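PDB 5YZW: Ifi204 from Mus musculus domesticus, which recognises DNA through its HIN domain and probably serves as an interferon-inducible DNA sensor of the PYHIN family. Local coordinates for residues Y124-K129 / Y138-D143; T105-Y110 / D142-M147; M147-Y152 / V169-T174; K17-F22 / H187-V192. One frame throughout, in Å; residues are numbered along the deposited sequence.

Interaction 1: Y124-K129 / Y138-D143; sequences YLVNKK and YGIGDD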
loop_
_atom_site.group_PDB
_atom_site.type_symbol
_atom_site.label_atom_id
_atom_site.label_comp_id
_atom_site.label_asym_id
_atom_site.label_seq_id
_atom_site.Cartn_x
_atom_site.Cartn_y
_atom_site.Cartn_z
ATOM N N TYR A 124 8.501 -6.060 -6.985
ATOM C CA TYR A 124 9.867 -6.128 -7.482
ATOM C C TYR A 124 10.423 -7.537 -7.325
ATOM O O TYR A 124 9.974 -8.320 -6.482
ATOM C CB TYR A 124 10.770 -5.130 -6.743
ATOM C CG TYR A 124 10.308 -3.703 -6.844
ATOM C CD1 TYR A 124 10.611 -2.932 -7.953
ATOM C CD2 TYR A 124 9.530 -3.136 -5.844
ATOM C CE1 TYR A 124 10.189 -1.620 -8.051
ATOM C CE2 TYR A 124 9.085 -1.821 -5.939
ATOM C CZ TYR A 124 9.419 -1.070 -7.049
ATOM O OH TYR A 124 8.980 0.236 -7.159
ATOM N N LEU A 125 11.409 -7.851 -8.164
ATOM C CA LEU A 125 12.139 -9.112 -8.089
ATOM C C LEU A 125 13.290 -8.982 -7.103
ATOM O O LEU A 125 14.041 -8.001 -7.147
ATOM C CB LEU A 125 12.678 -9.516 -9.463
ATOM C CG LEU A 125 11.656 -9.947 -10.518
ATOM C CD1 LEU A 125 11.228 -8.770 -11.388
ATOM C CD2 LEU A 125 12.227 -11.082 -11.371
ATOM N N VAL A 126 13.422 -9.966 -6.219
ATOM C CA VAL A 126 14.505 -10.002 -5.241
ATOM C C VAL A 126 15.672 -10.787 -5.821
ATOM O O VAL A 126 15.474 -11.826 -6.458
ATOM C CB VAL A 126 14.021 -10.623 -3.918
ATOM C CG1 VAL A 126 15.040 -10.381 -2.809
ATOM C CG2 VAL A 126 12.640 -10.073 -3.542
ATOM N N ASN A 127 16.893 -10.306 -5.590
ATOM C CA ASN A 127 18.075 -10.981 -6.108
ATOM C C ASN A 127 19.096 -11.352 -5.042
ATOM O O ASN A 127 20.016 -12.122 -5.340
ATOM C CB ASN A 127 18.751 -10.123 -7.190
ATOM C CG ASN A 127 19.176 -8.751 -6.683
ATOM O OD1 ASN A 127 19.788 -8.621 -5.623
ATOM N ND2 ASN A 127 18.854 -7.715 -7.455
ATOM N N LYS A 128 18.975 -10.829 -3.825
ATOM C CA LYS A 128 19.883 -11.188 -2.747
ATOM C C LYS A 128 19.157 -11.028 -1.421
ATOM O O LYS A 128 18.290 -10.163 -1.275
ATOM C CB LYS A 128 21.160 -10.334 -2.772
ATOM C CG LYS A 128 22.191 -10.742 -1.718
ATOM C CD LYS A 128 23.309 -9.721 -1.560
ATOM C CE LYS A 128 23.927 -9.342 -2.898
ATOM N NZ LYS A 128 25.422 -9.291 -2.821
ATOM N N LYS A 129 19.496 -11.889 -0.466
ATOM C CA LYS A 129 18.975 -11.812 0.892
ATOM C C LYS A 129 20.134 -11.928 1.869
ATOM O O LYS A 129 20.990 -12.805 1.716
ATOM C CB LYS A 129 17.944 -12.915 1.152
ATOM C CG LYS A 129 17.485 -13.045 2.598
ATOM C CD LYS A 129 16.370 -14.098 2.719
ATOM C CE LYS A 129 16.097 -14.480 4.172
ATOM N NZ LYS A 129 14.904 -15.357 4.357
ATOM N N TYR A 138 16.881 -7.064 1.582
ATOM C CA TYR A 138 16.576 -7.680 0.295
ATOM C C TYR A 138 17.106 -6.785 -0.820
ATOM O O TYR A 138 16.629 -5.660 -0.997
ATOM C CB TYR A 138 15.074 -7.896 0.125
ATOM C CG TYR A 138 14.459 -8.927 1.041
ATOM C CD1 TYR A 138 14.558 -10.279 0.747
ATOM C CD2 TYR A 138 13.722 -8.550 2.161
ATOM C CE1 TYR A 138 13.982 -11.234 1.563
ATOM C CE2 TYR A 138 13.133 -9.497 2.982
ATOM C CZ TYR A 138 13.272 -10.843 2.675
ATOM O OH TYR A 138 12.700 -11.810 3.472
ATOM N N GLY A 139 18.096 -7.271 -1.565
ATOM C CA GLY A 139 18.478 -6.616 -2.804
ATOM C C GLY A 139 17.379 -6.795 -3.842
ATOM O O GLY A 139 17.002 -7.934 -4.161
ATOM N N ILE A 140 16.840 -5.691 -4.360
ATOM C CA ILE A 140 15.844 -5.741 -5.423
ATOM C C ILE A 140 16.360 -4.949 -6.615
ATOM O O ILE A 140 17.230 -4.080 -6.490
ATOM C CB ILE A 140 14.457 -5.194 -4.993
ATOM C CG1 ILE A 140 14.540 -3.693 -4.686
ATOM C CG2 ILE A 140 13.895 -5.981 -3.820
ATOM C CD1 ILE A 140 13.164 -2.998 -4.556
ATOM N N GLY A 141 15.794 -5.247 -7.785
ATOM C CA GLY A 141 16.175 -4.534 -8.990
ATOM C C GLY A 141 15.139 -4.643 -10.086
ATOM O O GLY A 141 14.171 -5.402 -9.998
ATOM N N ASP A 142 15.360 -3.845 -11.128
ATOM C CA ASP A 142 14.607 -3.917 -12.373
ATOM C C ASP A 142 15.543 -3.509 -13.510
ATOM O O ASP A 142 16.762 -3.406 -13.328
ATOM C CB ASP A 142 13.325 -3.065 -12.289
ATOM C CG ASP A 142 13.596 -1.579 -12.045
ATOM O OD1 ASP A 142 14.728 -1.111 -12.286
ATOM O OD2 ASP A 142 12.669 -0.871 -11.578
ATOM N N ASP A 143 14.972 -3.271 -14.690
ATOM C CA ASP A 143 15.727 -2.868 -15.871
ATOM C C ASP A 143 16.184 -1.410 -15.815
ATOM O O ASP A 143 16.564 -0.854 -16.853
ATOM C CB ASP A 143 14.893 -3.107 -17.131
ATOM C CG ASP A 143 13.496 -2.516 -17.024
ATOM O OD1 ASP A 143 12.988 -2.392 -15.889
ATOM O OD2 ASP A 143 12.902 -2.179 -18.072
#
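With CG1 of Ile140 set between its backbone N and carbonyl carbon (chi1 66°) and the Tyr124 ring lying beside its own backbone N (chi1 -58°), the Ile140 methyl CD1 comes over one face of that ring, 3.7 Å from Tyr124 CG. This CH-pi contact sits in a beta hairpin of strands 119-132 and 135-142, part of the second OB-fold barrel expected of a HIN domain. The hairpin is antiparallel and broken by a classic beta bulge, in which Asn127 and Lys128 both face Gly139. Asn127 N gives Gly139 O an almost straight bond (2.8 Å, 173° at the hydrogen), and Gly139 N returns a more bent one of 2.9 Å to Lys128 O. Beyond the bulge, Gly141 N reaches Leu125 O only weakly. Val126 and Tyr138 share the inner face with Ile140: Val126 CG1 meets Tyr138 CD1 obliquely at 3.6 Å. Lys129 runs extended beside the Tyr138 ring and carries its ammonium on to a salt bridge with Glu161, while the Tyr124 hydroxyl is bonded to Pro106 O. At the bulge itself, Asn127 CG stands 3.4 Å from Gly139 O.

Interaction 2: T105-Y110 / D142-M147; sequences TPKISY and DDTGKM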
loop_
_atom_site.group_PDB
_atom_site.type_symbol
_atom_site.label_atom_id
_atom_site.label_comp_id
_atom_site.label_asym_id
_atom_site.label_seq_id
_atom_site.Cartn_x
_atom_site.Cartn_y
_atom_site.Cartn_z
ATOM N N THR A 105 3.847 -0.196 -10.893
ATOM C CA THR A 105 5.009 -0.218 -10.022
ATOM C C THR A 105 6.007 0.833 -10.485
ATOM O O THR A 105 6.380 0.843 -11.666
ATOM C CB THR A 105 5.659 -1.598 -10.029
ATOM O OG1 THR A 105 4.898 -2.497 -9.207
ATOM C CG2 THR A 105 7.078 -1.520 -9.497
ATOM N N PRO A 106 6.440 1.749 -9.618
ATOM C CA PRO A 106 7.421 2.755 -10.044
ATOM C C PRO A 106 8.743 2.095 -10.418
ATOM O O PRO A 106 9.184 1.140 -9.772
ATOM C CB PRO A 106 7.577 3.660 -8.808
ATOM C CG PRO A 106 6.546 3.216 -7.821
ATOM C CD PRO A 106 6.125 1.833 -8.185
ATOM N N LYS A 107 9.371 2.593 -11.483
ATOM C CA LYS A 107 10.697 2.089 -11.832
ATOM C C LYS A 107 11.730 2.592 -10.826
ATOM O O LYS A 107 11.635 3.713 -10.313
ATOM C CB LYS A 107 11.083 2.485 -13.261
ATOM C CG LYS A 107 10.146 1.907 -14.332
ATOM C CD LYS A 107 10.865 0.980 -15.295
ATOM C CE LYS A 107 9.947 -0.127 -15.814
ATOM N NZ LYS A 107 10.552 -0.890 -16.945
ATOM N N ILE A 108 12.705 1.737 -10.519
ATOM C CA ILE A 108 13.695 2.061 -9.492
ATOM C C ILE A 108 14.388 3.382 -9.801
ATOM O O ILE A 108 14.583 4.219 -8.908
ATOM C CB ILE A 108 14.696 0.899 -9.346
ATOM C CG1 ILE A 108 13.986 -0.318 -8.742
ATOM C CG2 ILE A 108 15.926 1.316 -8.534
ATOM C CD1 ILE A 108 14.908 -1.334 -8.126
ATOM N N SER A 109 14.749 3.605 -11.071
ATOM C CA SER A 109 15.398 4.860 -11.442
ATOM C C SER A 109 14.508 6.046 -11.119
ATOM O O SER A 109 14.997 7.109 -10.725
ATOM C CB SER A 109 15.758 4.863 -12.929
ATOM O OG SER A 109 14.626 4.574 -13.733
ATOM N N TYR A 110 13.192 5.879 -11.274
ATOM C CA TYR A 110 12.271 6.965 -10.965
ATOM C C TYR A 110 12.211 7.238 -9.469
ATOM O O TYR A 110 12.003 8.385 -9.056
ATOM C CB TYR A 110 10.875 6.643 -11.500
ATOM C CG TYR A 110 9.837 7.670 -11.144
ATOM C CD1 TYR A 110 9.773 8.884 -11.815
ATOM C CD2 TYR A 110 8.926 7.435 -10.136
ATOM C CE1 TYR A 110 8.822 9.830 -11.486
ATOM C CE2 TYR A 110 7.974 8.376 -9.800
ATOM C CZ TYR A 110 7.925 9.570 -10.478
ATOM O OH TYR A 110 6.968 10.510 -10.144
ATOM N N ASP A 142 15.360 -3.845 -11.128
ATOM C CA ASP A 142 14.607 -3.917 -12.373
ATOM C C ASP A 142 15.543 -3.509 -13.510
ATOM O O ASP A 142 16.762 -3.406 -13.328
ATOM C CB ASP A 142 13.325 -3.065 -12.289
ATOM C CG ASP A 142 13.596 -1.579 -12.045
ATOM O OD1 ASP A 142 14.728 -1.111 -12.286
ATOM O OD2 ASP A 142 12.669 -0.871 -11.578
ATOM N N ASP A 143 14.972 -3.271 -14.690
ATOM C CA ASP A 143 15.727 -2.868 -15.871
ATOM C C ASP A 143 16.184 -1.410 -15.815
ATOM O O ASP A 143 16.564 -0.854 -16.853
ATOM C CB ASP A 143 14.893 -3.107 -17.131
ATOM C CG ASP A 143 13.496 -2.516 -17.024
ATOM O OD1 ASP A 143 12.988 -2.392 -15.889
ATOM O OD2 ASP A 143 12.902 -2.179 -18.072
ATOM N N THR A 144 16.140 -0.780 -14.633
ATOM C CA THR A 144 16.603 0.592 -14.461
ATOM C C THR A 144 17.567 0.790 -13.298
ATOM O O THR A 144 18.257 1.817 -13.277
ATOM C CB THR A 144 15.414 1.553 -14.271
ATOM O OG1 THR A 144 14.589 1.104 -13.186
ATOM C CG2 THR A 144 14.581 1.647 -15.537
ATOM N N GLY A 145 17.645 -0.132 -12.342
ATOM C CA GLY A 145 18.545 0.047 -11.220
ATOM C C GLY A 145 18.323 -1.009 -10.153
ATOM O O GLY A 145 17.590 -1.981 -10.354
ATOM N N LYS A 146 18.976 -0.790 -9.009
ATOM C CA LYS A 146 18.969 -1.727 -7.893
ATOM C C LYS A 146 18.907 -0.944 -6.590
ATOM O O LYS A 146 19.409 0.181 -6.510
ATOM C CB LYS A 146 20.228 -2.631 -7.893
ATOM C CG LYS A 146 20.359 -3.557 -9.098
ATOM C CD LYS A 146 21.572 -3.181 -9.964
ATOM C CE LYS A 146 21.561 -3.916 -11.293
ATOM N NZ LYS A 146 22.919 -4.022 -11.896
ATOM N N MET A 147 18.285 -1.538 -5.571
ATOM C CA MET A 147 18.238 -0.935 -4.243
ATOM C C MET A 147 17.974 -2.031 -3.216
ATOM O O MET A 147 17.799 -3.206 -3.555
ATOM C CB MET A 147 17.188 0.185 -4.164
ATOM C CG MET A 147 15.814 -0.183 -4.716
ATOM S SD MET A 147 14.549 1.143 -4.692
ATOM C CE MET A 147 15.117 2.194 -3.370
#
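Ile108 N, at the start of the short helix 108-112, gives a straight hydrogen bond of 2.8 Å to Asp142 OD2, which takes it on its syn lone pair. The acceptor belongs to an Asx turn at the end of the hairpin joining strands 135-142 and 145-151: Asp142 OD1 accepts from Thr144 N at 2.8 Å, the donor standing above the carboxylate plane. Each oxygen of Asp142 thus has its own task, one holding the turn and the other the helix start, whose dipole would probably stabilise the negative charge. Packing is tightest round Ile108. CG1 passes 3.2 Å from Asp142 OD2 as the two side chains slide by in opposite directions, and CD1 continues inward to Met147 CG at 3.7 Å, in a layer that also includes Tyr124 and Leu111. One residue on, Ser109 N reaches Thr144 OG1 in a longer bond of 3.3 Å; OG1 can meet it because chi1 of 55° puts the hydroxyl between the backbone N and carbonyl carbon of Thr144. The outer side is looser. Lys107, at the N-cap position, bends its chain at chi2 and chi3 across the exposed turn to form a salt bridge with Asp143, whose hydrogen bonds are weak. Lys107 NZ lies 2.9 Å from Asp143 OD2 and 3.1 Å from Asp143 OD1.

Interaction 3: M147-Y152 / V169-T174; sequences MEVVVY and VCFELT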
loop_
_atom_site.group_PDB
_atom_site.type_symbol
_atom_site.label_atom_id
_atom_site.label_comp_id
_atom_site.label_asym_id
_atom_site.label_seq_id
_atom_site.Cartn_x
_atom_site.Cartn_y
_atom_site.Cartn_z
ATOM N N MET A 147 18.285 -1.538 -5.571
ATOM C CA MET A 147 18.238 -0.935 -4.243
ATOM C C MET A 147 17.974 -2.031 -3.216
ATOM O O MET A 147 17.799 -3.206 -3.555
ATOM C CB MET A 147 17.188 0.185 -4.164
ATOM C CG MET A 147 15.814 -0.183 -4.716
ATOM S SD MET A 147 14.549 1.143 -4.692
ATOM C CE MET A 147 15.117 2.194 -3.370
ATOM N N GLU A 148 17.962 -1.636 -1.948
ATOM C CA GLU A 148 17.734 -2.539 -0.828
ATOM C C GLU A 148 16.350 -2.295 -0.247
ATOM O O GLU A 148 15.924 -1.149 -0.104
ATOM C CB GLU A 148 18.768 -2.329 0.284
ATOM C CG GLU A 148 20.134 -2.880 0.047
ATOM C CD GLU A 148 21.029 -2.656 1.253
ATOM O OE1 GLU A 148 20.770 -1.691 2.008
ATOM O OE2 GLU A 148 21.980 -3.440 1.453
ATOM N N VAL A 149 15.655 -3.371 0.099
ATOM C CA VAL A 149 14.487 -3.298 0.962
ATOM C C VAL A 149 14.935 -3.697 2.358
ATOM O O VAL A 149 15.476 -4.789 2.554
ATOM C CB VAL A 149 13.353 -4.201 0.459
ATOM C CG1 VAL A 149 12.152 -4.116 1.396
ATOM C CG2 VAL A 149 12.947 -3.806 -0.955
ATOM N N VAL A 150 14.751 -2.806 3.322
ATOM C CA VAL A 150 15.156 -3.056 4.700
ATOM C C VAL A 150 13.917 -3.438 5.490
ATOM O O VAL A 150 12.965 -2.651 5.604
ATOM C CB VAL A 150 15.864 -1.837 5.311
ATOM C CG1 VAL A 150 16.341 -2.156 6.724
ATOM C CG2 VAL A 150 17.054 -1.442 4.443
ATOM N N VAL A 151 13.913 -4.653 6.018
ATOM C CA VAL A 151 12.791 -5.174 6.786
ATOM C C VAL A 151 13.239 -5.407 8.218
ATOM O O VAL A 151 14.295 -6.012 8.465
ATOM C CB VAL A 151 12.225 -6.452 6.150
ATOM C CG1 VAL A 151 11.073 -6.998 6.984
ATOM C CG2 VAL A 151 11.739 -6.148 4.736
ATOM N N TYR A 152 12.443 -4.918 9.160
ATOM C CA TYR A 152 12.643 -5.147 10.583
ATOM C C TYR A 152 11.299 -5.452 11.237
ATOM O O TYR A 152 10.269 -4.910 10.836
ATOM C CB TYR A 152 13.269 -3.924 11.246
ATOM C CG TYR A 152 13.568 -4.129 12.700
ATOM C CD1 TYR A 152 14.710 -4.815 13.096
ATOM C CD2 TYR A 152 12.711 -3.650 13.682
ATOM C CE1 TYR A 152 14.993 -5.014 14.426
ATOM C CE2 TYR A 152 12.987 -3.844 15.019
ATOM C CZ TYR A 152 14.129 -4.528 15.384
ATOM O OH TYR A 152 14.415 -4.725 16.711
ATOM N N VAL A 169 3.817 -2.761 0.059
ATOM C CA VAL A 169 2.790 -1.734 0.222
ATOM C C VAL A 169 3.192 -0.816 1.366
ATOM O O VAL A 169 3.443 -1.284 2.486
ATOM C CB VAL A 169 1.404 -2.336 0.482
ATOM C CG1 VAL A 169 0.395 -1.215 0.644
ATOM C CG2 VAL A 169 1.034 -3.299 -0.640
ATOM N N CYS A 170 3.277 0.481 1.077
ATOM C CA CYS A 170 3.535 1.511 2.079
ATOM C C CYS A 170 4.877 1.285 2.781
ATOM O O CYS A 170 4.942 1.157 4.001
ATOM C CB CYS A 170 2.398 1.571 3.099
ATOM S SG CYS A 170 2.472 3.016 4.207
ATOM N N PHE A 171 5.944 1.240 1.979
ATOM C CA PHE A 171 7.320 1.309 2.462
ATOM C C PHE A 171 7.863 2.728 2.320
ATOM O O PHE A 171 7.471 3.465 1.415
ATOM C CB PHE A 171 8.209 0.336 1.690
ATOM C CG PHE A 171 8.149 -1.056 2.193
ATOM C CD1 PHE A 171 6.961 -1.755 2.213
ATOM C CD2 PHE A 171 9.314 -1.694 2.644
ATOM C CE1 PHE A 171 6.902 -3.057 2.682
ATOM C CE2 PHE A 171 9.255 -2.982 3.122
ATOM C CZ PHE A 171 8.049 -3.667 3.147
ATOM N N GLU A 172 8.791 3.114 3.203
ATOM C CA GLU A 172 9.312 4.481 3.167
ATOM C C GLU A 172 10.597 4.553 2.362
ATOM O O GLU A 172 11.533 3.786 2.599
ATOM C CB GLU A 172 9.555 5.056 4.565
ATOM C CG GLU A 172 10.068 6.510 4.534
ATOM C CD GLU A 172 10.170 7.171 5.913
ATOM O OE1 GLU A 172 9.796 6.539 6.921
ATOM O OE2 GLU A 172 10.656 8.324 5.994
ATOM N N LEU A 173 10.643 5.502 1.435
ATOM C CA LEU A 173 11.799 5.678 0.570
ATOM C C LEU A 173 12.823 6.500 1.332
ATOM O O LEU A 173 12.519 7.602 1.800
ATOM C CB LEU A 173 11.400 6.376 -0.732
ATOM C CG LEU A 173 12.539 6.840 -1.627
ATOM C CD1 LEU A 173 13.144 5.588 -2.210
ATOM C CD2 LEU A 173 12.029 7.744 -2.757
ATOM N N THR A 174 14.021 5.955 1.501
ATOM C CA THR A 174 15.070 6.651 2.223
ATOM C C THR A 174 16.364 6.511 1.439
ATOM O O THR A 174 16.470 5.698 0.514
ATOM C CB THR A 174 15.236 6.104 3.651
ATOM O OG1 THR A 174 15.894 4.843 3.600
ATOM C CG2 THR A 174 13.874 5.896 4.330
#
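Phe171 makes the first touch from 169-174, its ring directed at Val149 and Val151 in the core of the second OB-fold barrel. Just before it, after Val169, the chain turns a corner at Cys170, and Cys170 and Phe171 both face Val120 in a G1 beta bulge. Strand 171-174 then runs 8.9 Å from strand 147-151 at 132°, too far apart to pair; no hydrogen bond crosses, and apolar side chains make most of the contact. Phe171 CG is anti to its carbonyl carbon (chi1 -82°), from where the ring crosses Val149 at about a right angle and brings CE2 to 3.6 Å from Val149 CG1. The Val151 methyl CG2 comes at the ring edge, 4.3 Å from Phe171 CE2. Glu172, next in line, turns off toward Phe119 and Val185 and leaves this interface. Leu173 returns to it; its side chain also rests on Val120 and Trp180. Thr174 ends the segment, its hydroxyl bonded to Gln181 and Arg183 of strand 180-183. Across from Leu173, the bend of Met147 at chi3 leaves its methyl CE 4.1 Å from Leu173 CD1.

Interaction 4: K17-F22 / H187-V192; sequences KVTEPF and HSYMQV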
loop_
_atom_site.group_PDB
_atom_site.type_symbol
_atom_site.label_atom_id
_atom_site.label_comp_id
_atom_site.label_asym_id
_atom_site.label_seq_id
_atom_site.Cartn_x
_atom_site.Cartn_y
_atom_site.Cartn_z
ATOM N N LYS A 17 -8.062 -2.972 -5.775
ATOM C CA LYS A 17 -7.207 -3.999 -5.190
ATOM C C LYS A 17 -7.186 -3.800 -3.683
ATOM O O LYS A 17 -7.372 -2.682 -3.187
ATOM C CB LYS A 17 -5.797 -3.966 -5.808
ATOM C CG LYS A 17 -4.771 -3.011 -5.181
ATOM C CD LYS A 17 -3.855 -3.647 -4.107
ATOM C CE LYS A 17 -3.138 -2.563 -3.282
ATOM N NZ LYS A 17 -2.218 -3.175 -2.318
ATOM N N VAL A 18 -7.014 -4.905 -2.956
ATOM C CA VAL A 18 -7.036 -4.887 -1.498
ATOM C C VAL A 18 -6.003 -5.900 -1.006
ATOM O O VAL A 18 -5.719 -6.884 -1.689
ATOM C CB VAL A 18 -8.461 -5.207 -0.982
ATOM C CG1 VAL A 18 -8.827 -6.651 -1.283
ATOM C CG2 VAL A 18 -8.595 -4.935 0.527
ATOM N N THR A 19 -5.416 -5.645 0.167
ATOM C CA THR A 19 -4.651 -6.668 0.879
ATOM C C THR A 19 -5.545 -7.338 1.906
ATOM O O THR A 19 -6.545 -6.771 2.352
ATOM C CB THR A 19 -3.434 -6.119 1.642
ATOM O OG1 THR A 19 -3.874 -5.450 2.842
ATOM C CG2 THR A 19 -2.563 -5.209 0.792
ATOM N N GLU A 20 -5.141 -8.542 2.316
ATOM C CA GLU A 20 -5.734 -9.179 3.475
ATOM C C GLU A 20 -5.522 -8.278 4.689
ATOM O O GLU A 20 -4.623 -7.426 4.692
ATOM C CB GLU A 20 -5.083 -10.546 3.723
ATOM C CG GLU A 20 -3.599 -10.400 4.037
ATOM C CD GLU A 20 -2.881 -11.729 4.274
ATOM O OE1 GLU A 20 -3.550 -12.757 4.521
ATOM O OE2 GLU A 20 -1.635 -11.734 4.199
ATOM N N PRO A 21 -6.314 -8.448 5.738
ATOM C CA PRO A 21 -6.042 -7.702 6.967
ATOM C C PRO A 21 -4.835 -8.291 7.685
ATOM O O PRO A 21 -4.477 -9.459 7.518
ATOM C CB PRO A 21 -7.322 -7.866 7.793
ATOM C CG PRO A 21 -8.038 -9.026 7.186
ATOM C CD PRO A 21 -7.612 -9.147 5.770
ATOM N N PHE A 22 -4.202 -7.453 8.497
ATOM C CA PHE A 22 -2.992 -7.866 9.192
ATOM C C PHE A 22 -2.854 -7.015 10.442
ATOM O O PHE A 22 -3.456 -5.936 10.563
ATOM C CB PHE A 22 -1.748 -7.754 8.291
ATOM C CG PHE A 22 -1.449 -6.346 7.834
ATOM C CD1 PHE A 22 -2.001 -5.844 6.665
ATOM C CD2 PHE A 22 -0.615 -5.527 8.584
ATOM C CE1 PHE A 22 -1.733 -4.547 6.251
ATOM C CE2 PHE A 22 -0.349 -4.240 8.192
ATOM C CZ PHE A 22 -0.897 -3.740 7.014
ATOM N N HIS A 187 2.889 0.872 9.132
ATOM C CA HIS A 187 1.736 0.438 8.336
ATOM C C HIS A 187 2.134 -0.390 7.124
ATOM O O HIS A 187 1.297 -0.624 6.245
ATOM C CB HIS A 187 0.892 1.632 7.877
ATOM C CG HIS A 187 0.289 2.414 9.001
ATOM N ND1 HIS A 187 -0.063 3.741 8.885
ATOM C CD2 HIS A 187 -0.014 2.054 10.272
ATOM C CE1 HIS A 187 -0.544 4.168 10.038
ATOM N NE2 HIS A 187 -0.520 3.165 10.897
ATOM N N SER A 188 3.388 -0.833 7.051
ATOM C CA SER A 188 3.834 -1.574 5.882
ATOM C C SER A 188 3.175 -2.934 5.798
ATOM O O SER A 188 2.758 -3.543 6.793
ATOM C CB SER A 188 5.367 -1.784 5.867
ATOM O OG SER A 188 6.069 -0.556 5.886
ATOM N N TYR A 189 3.141 -3.435 4.572
ATOM C CA TYR A 189 2.648 -4.772 4.301
ATOM C C TYR A 189 3.455 -5.319 3.136
ATOM O O TYR A 189 3.856 -4.576 2.235
ATOM C CB TYR A 189 1.130 -4.774 3.966
ATOM C CG TYR A 189 0.644 -6.131 3.490
ATOM C CD1 TYR A 189 0.274 -7.120 4.400
ATOM C CD2 TYR A 189 0.578 -6.432 2.137
ATOM C CE1 TYR A 189 -0.151 -8.386 3.962
ATOM C CE2 TYR A 189 0.154 -7.680 1.690
ATOM C CZ TYR A 189 -0.205 -8.657 2.599
ATOM O OH TYR A 189 -0.627 -9.892 2.137
ATOM N N MET A 190 3.688 -6.622 3.150
ATOM C CA MET A 190 4.364 -7.236 2.024
ATOM C C MET A 190 3.941 -8.691 1.938
ATOM O O MET A 190 3.556 -9.301 2.939
ATOM C CB MET A 190 5.893 -7.132 2.157
ATOM C CG MET A 190 6.450 -7.739 3.441
ATOM S SD MET A 190 8.254 -7.544 3.609
ATOM C CE MET A 190 8.710 -7.399 1.913
ATOM N N GLN A 191 4.004 -9.233 0.724
ATOM C CA GLN A 191 3.815 -10.658 0.513
ATOM C C GLN A 191 4.555 -11.054 -0.757
ATOM O O GLN A 191 4.773 -10.226 -1.645
ATOM C CB GLN A 191 2.335 -11.027 0.418
ATOM C CG GLN A 191 1.803 -11.024 -0.992
ATOM C CD GLN A 191 0.289 -10.935 -1.047
ATOM O OE1 GLN A 191 -0.264 -10.174 -1.840
ATOM N NE2 GLN A 191 -0.387 -11.735 -0.224
ATOM N N VAL A 192 4.960 -12.328 -0.826
ATOM C CA VAL A 192 5.575 -12.862 -2.034
ATOM C C VAL A 192 4.471 -13.342 -2.969
ATOM O O VAL A 192 3.392 -13.756 -2.531
ATOM C CB VAL A 192 6.576 -13.994 -1.708
ATOM C CG1 VAL A 192 7.444 -13.625 -0.507
ATOM C CG2 VAL A 192 5.848 -15.290 -1.451
HETATM O O HOH W 1 -3.021 -9.719 0.663
#
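Tyr189 meets Phe22, Thr19 and Glu20 in turn as its side chain runs from backbone to hydroxyl across the junction of the two OB-fold halves of the HIN domain. Tyr189 CB packs against the Phe22 ring, 3.7 Å from Phe22 CE1. With CG anti to the backbone N (chi1 172°) the ring extends toward segment 17-22, and Thr19 and Phe22 lie on the same side of its plane. Tyr189 CD1 lies 3.5 Å from Phe22 CD1, the ring planes inclined at 33°, an oblique aromatic pair. Over the CD2/CE2 half, Tyr189 CD2 touches the methyl Thr19 CG2 at 3.6 Å, and Thr19 CB stands over the ring face in a CH-pi contact, offset toward the rim. At the tip, Tyr189 OH donates to Glu20 OE2 at 2.9 Å; the carboxylate is nearly perpendicular to the ring (89°) and is met on the anti side, well out of its plane. A water donates to Tyr189 OH from 2.8 Å and accepts from Glu20 N at 2.9 Å, so the hydroxyl is gripped twice and both links lead to Glu20. Thr19 OG1 in turn donates to Glu20 O. Tyr189 lies in strand 189-192, bonded to strand 165-169 in the second sheet; the contact joins this C-terminal strand to an irregular part of strand 11-25, which pairs with strand 30-38 in the first.

Interactions 1, 2 and 3 gather round the second sheet, their centres 10 to 13 Å apart. Interaction 1 pairs strands 119-132 and 135-142; interaction 2 shares Asp142 and Asp143 with it and adds helix 108-112 at the hairpin end; interaction 3 shares Met147 with interaction 2 and carries strand 145-151 across the core to strand 171-175. Interaction 4 lies about 14 Å from interaction 3, which it touches, and about 21 Å from interaction 2, between centres. Its segments enclose all the others along the chain, bringing strand 11-25 of the first sheet back to the C-terminal strand 189-192. Three contacts thus lie within the second OB-fold, and the fourth links its C-terminal strand to the first.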